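Side-chain contacts in glutaredoxin-like protein NrdH (Escherichia coli, PDB 1H75), which probably carries electrons to the NrdEF ribonucleotide reductase system through a redox-active disulfide: residues Leu59-Ser62 against Gly63-Asp67; Gln46-Gln50 against Leu51-Ile55; Arg19-Asn23 against Arg24-Phe28. One frame throughout, in Å; residues are numbered along the deposited sequence.

Contact 1: Leu59-Ser62 against Gly63-Asp67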
loop_
_atom_site.group_PDB
_atom_site.type_symbol
_atom_site.label_atom_id
_atom_site.label_comp_id
_atom_site.label_asym_id
_atom_site.label_seq_id
_atom_site.Cartn_x
_atom_site.Cartn_y
_atom_site.Cartn_z
ATOM N N LEU A 59 5.560 -6.205 7.160
ATOM C CA LEU A 59 4.669 -6.664 6.101
ATOM C C LEU A 59 4.840 -5.876 4.808
ATOM O O LEU A 59 5.071 -4.674 4.830
ATOM C CB LEU A 59 3.215 -6.547 6.561
ATOM C CG LEU A 59 2.915 -7.235 7.897
ATOM C CD1 LEU A 59 1.434 -7.122 8.218
ATOM C CD2 LEU A 59 3.302 -8.700 7.830
ATOM N N SER A 60 4.708 -6.568 3.684
ATOM C CA SER A 60 4.833 -5.924 2.379
ATOM C C SER A 60 4.099 -6.788 1.373
ATOM O O SER A 60 4.442 -7.961 1.190
ATOM C CB SER A 60 6.306 -5.793 1.979
ATOM O OG SER A 60 6.900 -7.059 1.729
ATOM N N TRP A 61 3.090 -6.219 0.726
ATOM C CA TRP A 61 2.318 -6.992 -0.221
ATOM C C TRP A 61 1.841 -6.111 -1.357
ATOM O O TRP A 61 1.899 -4.879 -1.274
ATOM C CB TRP A 61 1.105 -7.625 0.464
ATOM C CG TRP A 61 0.037 -6.666 0.915
ATOM C CD1 TRP A 61 -0.995 -6.176 0.179
ATOM C CD2 TRP A 61 -0.096 -6.109 2.223
ATOM N NE1 TRP A 61 -1.776 -5.335 0.944
ATOM C CE2 TRP A 61 -1.241 -5.281 2.210
ATOM C CE3 TRP A 61 0.642 -6.234 3.413
ATOM C CZ2 TRP A 61 -1.676 -4.579 3.341
ATOM C CZ3 TRP A 61 0.209 -5.535 4.545
ATOM C CH2 TRP A 61 -0.941 -4.716 4.503
ATOM N N SER A 62 1.340 -6.762 -2.396
ATOM C CA SER A 62 0.831 -6.036 -3.565
ATOM C C SER A 62 -0.601 -6.444 -3.889
ATOM O O SER A 62 -1.045 -7.506 -3.476
ATOM C CB SER A 62 1.722 -6.298 -4.781
ATOM O OG SER A 62 1.789 -7.678 -5.127
ATOM N N GLY A 63 -1.300 -5.593 -4.640
ATOM C CA GLY A 63 -2.689 -5.862 -5.001
ATOM C C GLY A 63 -3.611 -5.529 -3.847
ATOM O O GLY A 63 -3.137 -5.128 -2.783
ATOM N N PHE A 64 -4.921 -5.657 -4.064
ATOM C CA PHE A 64 -5.910 -5.401 -3.017
ATOM C C PHE A 64 -6.010 -6.673 -2.175
ATOM O O PHE A 64 -6.456 -7.727 -2.649
ATOM C CB PHE A 64 -7.268 -5.064 -3.625
ATOM C CG PHE A 64 -8.364 -4.891 -2.599
ATOM C CD1 PHE A 64 -8.233 -3.956 -1.575
ATOM C CD2 PHE A 64 -9.532 -5.647 -2.682
ATOM C CE1 PHE A 64 -9.253 -3.769 -0.640
ATOM C CE2 PHE A 64 -10.558 -5.469 -1.755
ATOM C CZ PHE A 64 -10.417 -4.529 -0.733
ATOM N N ARG A 65 -5.568 -6.573 -0.924
ATOM C CA ARG A 65 -5.548 -7.693 -0.005
ATOM C C ARG A 65 -6.211 -7.358 1.322
ATOM O O ARG A 65 -5.543 -6.973 2.282
ATOM C CB ARG A 65 -4.104 -8.134 0.240
ATOM C CG ARG A 65 -3.436 -8.828 -0.965
ATOM C CD ARG A 65 -4.082 -10.177 -1.244
ATOM N NE ARG A 65 -3.907 -11.093 -0.120
ATOM C CZ ARG A 65 -2.830 -11.857 0.078
ATOM N NH1 ARG A 65 -1.814 -11.838 -0.785
ATOM N NH2 ARG A 65 -2.757 -12.611 1.165
ATOM N N PRO A 66 -7.542 -7.484 1.386
ATOM C CA PRO A 66 -8.304 -7.202 2.607
ATOM C C PRO A 66 -7.726 -7.987 3.784
ATOM O O PRO A 66 -7.655 -7.493 4.903
ATOM C CB PRO A 66 -9.705 -7.711 2.275
ATOM C CG PRO A 66 -9.790 -7.605 0.823
ATOM C CD PRO A 66 -8.420 -7.945 0.296
ATOM N N ASP A 67 -7.329 -9.232 3.522
ATOM C CA ASP A 67 -6.799 -10.062 4.595
ATOM C C ASP A 67 -5.504 -9.542 5.189
ATOM O O ASP A 67 -5.229 -9.735 6.386
ATOM C CB ASP A 67 -6.607 -11.501 4.118
ATOM C CG ASP A 67 -5.690 -11.617 2.916
ATOM O OD1 ASP A 67 -4.901 -12.583 2.900
ATOM O OD2 ASP A 67 -5.767 -10.792 1.975
HETATM O O HOH W 1 -4.040 -4.080 -0.446
HETATM O O HOH W 2 -1.117 -10.202 -3.050
#
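W61 and R65 meet at the five-membered end of the indole: W61 CD1 lies 3.7 Å from R65 CB, with CG of the arginine almost as near. R65 makes this contact at a slant with its alkyl part. With W61 CG held between its backbone N and carbonyl carbon (chi1 68°), the ring turns toward the segment that follows the strand, and G63 O comes to its edge, near the ring plane.

Two waters extend this shell. The first also lies at the indole edge, 2.9 Å from W61 NE1; it accepts from NE1 and from R65 N and donates to G63 O, tying ring and turn together. The second donates to S62 O at 2.7 Å and accepts from R65 NH1.

Bends at chi2 and chi3 fold R65 back so that its guanidinium meets D67 side-on. R65 NE reaches D67 OD2 at 2.8 Å, on the syn lone pair, while R65 NH2 reaches D67 OD1 at 2.8 Å in a nearly straight bond (176°). This two-point salt bridge fixes the rotation of the guanidinium. G63 suits the bend, since its phi is positive and a beta carbon would clash with S62 O.

Outside the turn, F64 packs on helix 12-23, and W61 rests on M68 and I69. The join from edge strand 59-62 to helix 66-69 thus uses each part of its residues: tryptophan gives a broad apolar surface whose one N-H is satisfied by water, and arginine gives an aliphatic stem for packing and a charged end paired with D67, which probably offsets its charge.

Contact 2: Gln46-Gln50 against Leu51-Ile55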
loop_
_atom_site.group_PDB
_atom_site.type_symbol
_atom_site.label_atom_id
_atom_site.label_comp_id
_atom_site.label_asym_id
_atom_site.label_seq_id
_atom_site.Cartn_x
_atom_site.Cartn_y
_atom_site.Cartn_z
ATOM N N GLN A 46 12.475 -5.083 -5.611
ATOM C CA GLN A 46 12.006 -5.968 -4.546
ATOM C C GLN A 46 11.049 -7.014 -5.111
ATOM O O GLN A 46 10.435 -7.786 -4.366
ATOM C CB GLN A 46 11.308 -5.172 -3.447
ATOM C CG GLN A 46 12.226 -4.201 -2.706
ATOM C CD GLN A 46 13.455 -4.884 -2.097
ATOM O OE1 GLN A 46 14.602 -4.526 -2.399
ATOM N NE2 GLN A 46 13.215 -5.860 -1.234
ATOM N N GLY A 47 10.886 -6.985 -6.428
ATOM C CA GLY A 47 10.074 -7.979 -7.107
ATOM C C GLY A 47 8.589 -7.752 -7.301
ATOM O O GLY A 47 7.909 -8.617 -7.842
ATOM N N PHE A 48 8.078 -6.600 -6.890
ATOM C CA PHE A 48 6.663 -6.354 -7.045
ATOM C C PHE A 48 6.320 -6.184 -8.513
ATOM O O PHE A 48 7.103 -5.602 -9.287
ATOM C CB PHE A 48 6.281 -5.108 -6.260
ATOM C CG PHE A 48 6.400 -5.297 -4.790
ATOM C CD1 PHE A 48 7.442 -4.706 -4.074
ATOM C CD2 PHE A 48 5.472 -6.087 -4.120
ATOM C CE1 PHE A 48 7.548 -4.903 -2.710
ATOM C CE2 PHE A 48 5.579 -6.288 -2.766
ATOM C CZ PHE A 48 6.611 -5.697 -2.057
ATOM N N ARG A 49 5.148 -6.683 -8.891
ATOM C CA ARG A 49 4.715 -6.623 -10.292
ATOM C C ARG A 49 3.317 -6.036 -10.481
ATOM O O ARG A 49 2.799 -5.975 -11.599
ATOM C CB ARG A 49 4.770 -8.029 -10.912
ATOM C CG ARG A 49 6.096 -8.744 -10.695
ATOM C CD ARG A 49 6.522 -9.660 -11.856
ATOM N NE ARG A 49 5.465 -10.515 -12.395
ATOM C CZ ARG A 49 5.657 -11.378 -13.392
ATOM N NH1 ARG A 49 6.859 -11.495 -13.943
ATOM N NH2 ARG A 49 4.658 -12.126 -13.847
ATOM N N GLN A 50 2.695 -5.600 -9.392
ATOM C CA GLN A 50 1.363 -5.021 -9.490
ATOM C C GLN A 50 1.188 -3.982 -8.404
ATOM O O GLN A 50 1.935 -3.966 -7.422
ATOM C CB GLN A 50 0.291 -6.099 -9.334
ATOM C CG GLN A 50 0.281 -6.737 -7.970
ATOM C CD GLN A 50 -0.914 -7.668 -7.746
ATOM O OE1 GLN A 50 -1.006 -8.326 -6.711
ATOM N NE2 GLN A 50 -1.830 -7.723 -8.714
ATOM N N LEU A 51 0.207 -3.108 -8.587
ATOM C CA LEU A 51 -0.084 -2.078 -7.602
ATOM C C LEU A 51 -1.446 -2.319 -6.983
ATOM O O LEU A 51 -2.292 -3.023 -7.544
ATOM C CB LEU A 51 -0.069 -0.694 -8.243
ATOM C CG LEU A 51 1.280 -0.240 -8.790
ATOM C CD1 LEU A 51 1.102 0.980 -9.678
ATOM C CD2 LEU A 51 2.194 0.079 -7.626
ATOM N N PRO A 52 -1.660 -1.773 -5.786
ATOM C CA PRO A 52 -0.709 -0.982 -5.009
ATOM C C PRO A 52 0.303 -1.889 -4.309
ATOM O O PRO A 52 0.186 -3.109 -4.337
ATOM C CB PRO A 52 -1.605 -0.326 -3.964
ATOM C CG PRO A 52 -2.591 -1.459 -3.677
ATOM C CD PRO A 52 -2.944 -1.920 -5.069
ATOM N N VAL A 53 1.299 -1.273 -3.697
ATOM C CA VAL A 53 2.214 -2.019 -2.860
ATOM C C VAL A 53 2.054 -1.374 -1.488
ATOM O O VAL A 53 2.108 -0.144 -1.350
ATOM C CB VAL A 53 3.684 -1.938 -3.313
ATOM C CG1 VAL A 53 4.587 -2.539 -2.227
ATOM C CG2 VAL A 53 3.866 -2.736 -4.594
ATOM N N VAL A 54 1.816 -2.192 -0.472
ATOM C CA VAL A 54 1.679 -1.676 0.878
ATOM C C VAL A 54 2.852 -2.151 1.696
ATOM O O VAL A 54 3.184 -3.346 1.681
ATOM C CB VAL A 54 0.389 -2.180 1.580
ATOM C CG1 VAL A 54 0.379 -1.704 3.029
ATOM C CG2 VAL A 54 -0.840 -1.698 0.841
ATOM N N ILE A 55 3.507 -1.217 2.374
ATOM C CA ILE A 55 4.642 -1.554 3.238
ATOM C C ILE A 55 4.275 -1.046 4.626
ATOM O O ILE A 55 3.955 0.136 4.807
ATOM C CB ILE A 55 5.974 -0.858 2.792
ATOM C CG1 ILE A 55 6.360 -1.265 1.374
ATOM C CG2 ILE A 55 7.093 -1.193 3.781
ATOM C CD1 ILE A 55 6.461 -2.756 1.127
#
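The F48 ring takes V53 over one face, with V53 CG1 3.7 Å from the ring centroid and 10° off the normal, a well-centred CH-pi contact. The second methyl of the valine stands nearer the root of the ring, V53 CG2 lying 3.6 Å from F48 CG. Near the far end, I55 CD1 approaches F48 CZ at 4.3 Å, at a slant. S60 and S62 of the adjoining strand also touch F48. Phenylalanine suits the place because its flat ring offers a face broad enough for the V53 methyl to sit over its centre.

A branched valine suits its own place because its two methyls can serve different parts of one flat group. Its first torsion (chi1 170°) sets CG1 anti to the backbone N and CG2 anti to the carbonyl carbon, and the pair spans the ring from its centre to its attachment point. V53 CG2 has a second neighbour in Q50 O, 3.6 Å away, and so fills the angle between aromatic ring and backbone. F48 reaches strand 53-56 from a loop that has just left helix 37-45, at G47, whose positive phi closes that helix in a Schellman motif.

Just before the strand the chain passes through L51 and P52, joined by a cis peptide bond. A cis-proline here is a hallmark of the thioredoxin fold, where it faces the active-site motif; both L51 and P52 touch C14, one of the two cysteines inferred to form the redox-active disulfide. Beyond the proline, V53 and V54 enter the sheet by backbone bonds with Y6 and W61.

The chemistry is almost wholly apolar: with no hydrogen bond across the two segments, F48 packs on the strand by dispersion and CH-pi attraction, which depend on close fit.

Contact 3: Arg19-Asn23 against Arg24-Phe28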
loop_
_atom_site.group_PDB
_atom_site.type_symbol
_atom_site.label_atom_id
_atom_site.label_comp_id
_atom_site.label_asym_id
_atom_site.label_seq_id
_atom_site.Cartn_x
_atom_site.Cartn_y
_atom_site.Cartn_z
ATOM N N ARG A 19 -9.569 3.067 0.605
ATOM C CA ARG A 19 -10.899 3.057 1.199
ATOM C C ARG A 19 -10.978 2.063 2.364
ATOM O O ARG A 19 -11.579 2.354 3.400
ATOM C CB ARG A 19 -11.939 2.677 0.140
ATOM C CG ARG A 19 -13.372 2.557 0.661
ATOM C CD ARG A 19 -14.045 3.915 0.821
ATOM N NE ARG A 19 -13.379 4.760 1.807
ATOM C CZ ARG A 19 -13.849 5.934 2.222
ATOM N NH1 ARG A 19 -14.995 6.400 1.733
ATOM N NH2 ARG A 19 -13.169 6.651 3.109
ATOM N N ALA A 20 -10.381 0.890 2.186
ATOM C CA ALA A 20 -10.402 -0.137 3.228
ATOM C C ALA A 20 -9.668 0.354 4.467
ATOM O O ALA A 20 -10.110 0.117 5.609
ATOM C CB ALA A 20 -9.762 -1.421 2.714
ATOM N N MET A 21 -8.540 1.023 4.257
ATOM C CA MET A 21 -7.786 1.536 5.397
ATOM C C MET A 21 -8.565 2.655 6.098
ATOM O O MET A 21 -8.591 2.732 7.329
ATOM C CB MET A 21 -6.424 2.023 4.933
ATOM C CG MET A 21 -5.583 0.860 4.430
ATOM S SD MET A 21 -3.836 1.205 4.596
ATOM C CE MET A 21 -3.104 -0.252 3.782
ATOM N N GLU A 22 -9.201 3.521 5.317
ATOM C CA GLU A 22 -9.978 4.604 5.896
ATOM C C GLU A 22 -11.169 4.047 6.670
ATOM O O GLU A 22 -11.543 4.582 7.721
ATOM C CB GLU A 22 -10.449 5.562 4.789
ATOM C CG GLU A 22 -9.265 6.277 4.110
ATOM C CD GLU A 22 -9.647 7.074 2.868
ATOM O OE1 GLU A 22 -8.853 7.962 2.493
ATOM O OE2 GLU A 22 -10.707 6.816 2.260
ATOM N N ASN A 23 -11.751 2.963 6.164
ATOM C CA ASN A 23 -12.899 2.353 6.813
ATOM C C ASN A 23 -12.521 1.805 8.191
ATOM O O ASN A 23 -13.380 1.670 9.059
ATOM C CB ASN A 23 -13.482 1.219 5.966
ATOM C CG ASN A 23 -14.283 1.716 4.779
ATOM O OD1 ASN A 23 -14.581 2.905 4.679
ATOM N ND2 ASN A 23 -14.649 0.803 3.881
ATOM N N ARG A 24 -11.237 1.516 8.389
ATOM C CA ARG A 24 -10.746 0.968 9.663
ATOM C C ARG A 24 -10.034 1.981 10.543
ATOM O O ARG A 24 -9.432 1.627 11.569
ATOM C CB ARG A 24 -9.815 -0.205 9.382
ATOM C CG ARG A 24 -10.495 -1.371 8.666
ATOM C CD ARG A 24 -9.445 -2.286 8.049
ATOM N NE ARG A 24 -10.007 -3.545 7.557
ATOM C CZ ARG A 24 -10.785 -3.657 6.488
ATOM N NH1 ARG A 24 -11.110 -2.583 5.779
ATOM N NH2 ARG A 24 -11.238 -4.856 6.128
ATOM N N GLY A 25 -10.086 3.242 10.133
ATOM C CA GLY A 25 -9.451 4.301 10.897
ATOM C C GLY A 25 -7.931 4.248 10.953
ATOM O O GLY A 25 -7.326 4.678 11.940
ATOM N N PHE A 26 -7.301 3.729 9.900
ATOM C CA PHE A 26 -5.839 3.661 9.857
ATOM C C PHE A 26 -5.209 4.941 9.292
ATOM O O PHE A 26 -5.778 5.596 8.426
ATOM C CB PHE A 26 -5.346 2.509 8.960
ATOM C CG PHE A 26 -5.774 1.131 9.400
ATOM C CD1 PHE A 26 -5.644 0.056 8.527
ATOM C CD2 PHE A 26 -6.285 0.902 10.669
ATOM C CE1 PHE A 26 -6.013 -1.225 8.908
ATOM C CE2 PHE A 26 -6.661 -0.388 11.062
ATOM C CZ PHE A 26 -6.527 -1.446 10.188
ATOM N N ASP A 27 -4.034 5.300 9.792
ATOM C CA ASP A 27 -3.344 6.462 9.248
ATOM C C ASP A 27 -2.313 5.895 8.296
ATOM O O ASP A 27 -1.658 4.914 8.614
ATOM C CB ASP A 27 -2.643 7.264 10.343
ATOM C CG ASP A 27 -3.623 7.969 11.247
ATOM O OD1 ASP A 27 -4.519 8.668 10.731
ATOM O OD2 ASP A 27 -3.500 7.816 12.475
ATOM N N PHE A 28 -2.181 6.505 7.122
ATOM C CA PHE A 28 -1.205 6.034 6.146
ATOM C C PHE A 28 -0.762 7.169 5.252
ATOM O O PHE A 28 -1.404 8.220 5.196
ATOM C CB PHE A 28 -1.802 4.915 5.282
ATOM C CG PHE A 28 -3.080 5.298 4.605
ATOM C CD1 PHE A 28 -3.066 5.918 3.362
ATOM C CD2 PHE A 28 -4.299 5.093 5.236
ATOM C CE1 PHE A 28 -4.250 6.330 2.758
ATOM C CE2 PHE A 28 -5.494 5.503 4.644
ATOM C CZ PHE A 28 -5.473 6.121 3.407
HETATM O O HOH W 3 -13.650 -2.072 4.022
#
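Hydrogen bonds between M21, E22 and the residues beyond them end helix 12-23 in a Schellman motif. F26 N reaches M21 O at 3.0 Å and G25 N reaches E22 O at 3.1 Å; G25 is the C-prime residue, and its positive phi comes easily to glycine. M21 O also accepts from R24 N, the two donors lying on opposite faces of its carbonyl plane.

The R24 side chain turns back onto the last turn as well. Extended from CG to NE, it brings R24 NH1 to 2.9 Å from A20 O, above the carbonyl plane but nearly in the plane of the guanidinium. A water links NH1 to N23 ND2, and NE bonds to N70. An alanine in place of R24 would lack the guanidinium, and A20 O, without this side-chain donor, and N70, without its mate, would probably be held less firmly.

M21 also makes the apolar contacts. M21 CB lies 3.6 Å from F28 CE2, and M21 SD stands 4.6 Å from the centroid of the F28 ring, 36° off the normal, an oblique Met-aromatic contact. M21 CB also meets F26 CD1 at 4.2 Å, the side chains crossing at about a right angle. F28 CG, between its backbone N and carbonyl carbon (chi1 55°), swings the ring back to the helix, where E22 CG meets its edge. Within the helix E22 also pairs with R19.

Positive charge at the C-terminal end of this helix would suit its dipole, while flexible methionine meets both F26 and F28 before strand 29-32 begins.

How the contacts relate
Along the chain contact 3 comes first, at the end of helix 12-23, then contact 2, which leads into strand 53-56, and then contact 1, which leaves strand 59-62. These two strands are antiparallel neighbours, so contacts 1 and 2, with centres about 9 Å apart, join directly through backbone bonds between W61 and V54 and between G63 and P52. Contact 3 lies about 14 Å from contact 1 and 19 Å from contact 2, centre to centre, yet helix 12-23 reaches both: A20 packs on F64 and M21 on V54. Together they tie the helix that begins within the CxxC motif to the sheet and its cis-proline, consistent with a thioredoxin-like fold.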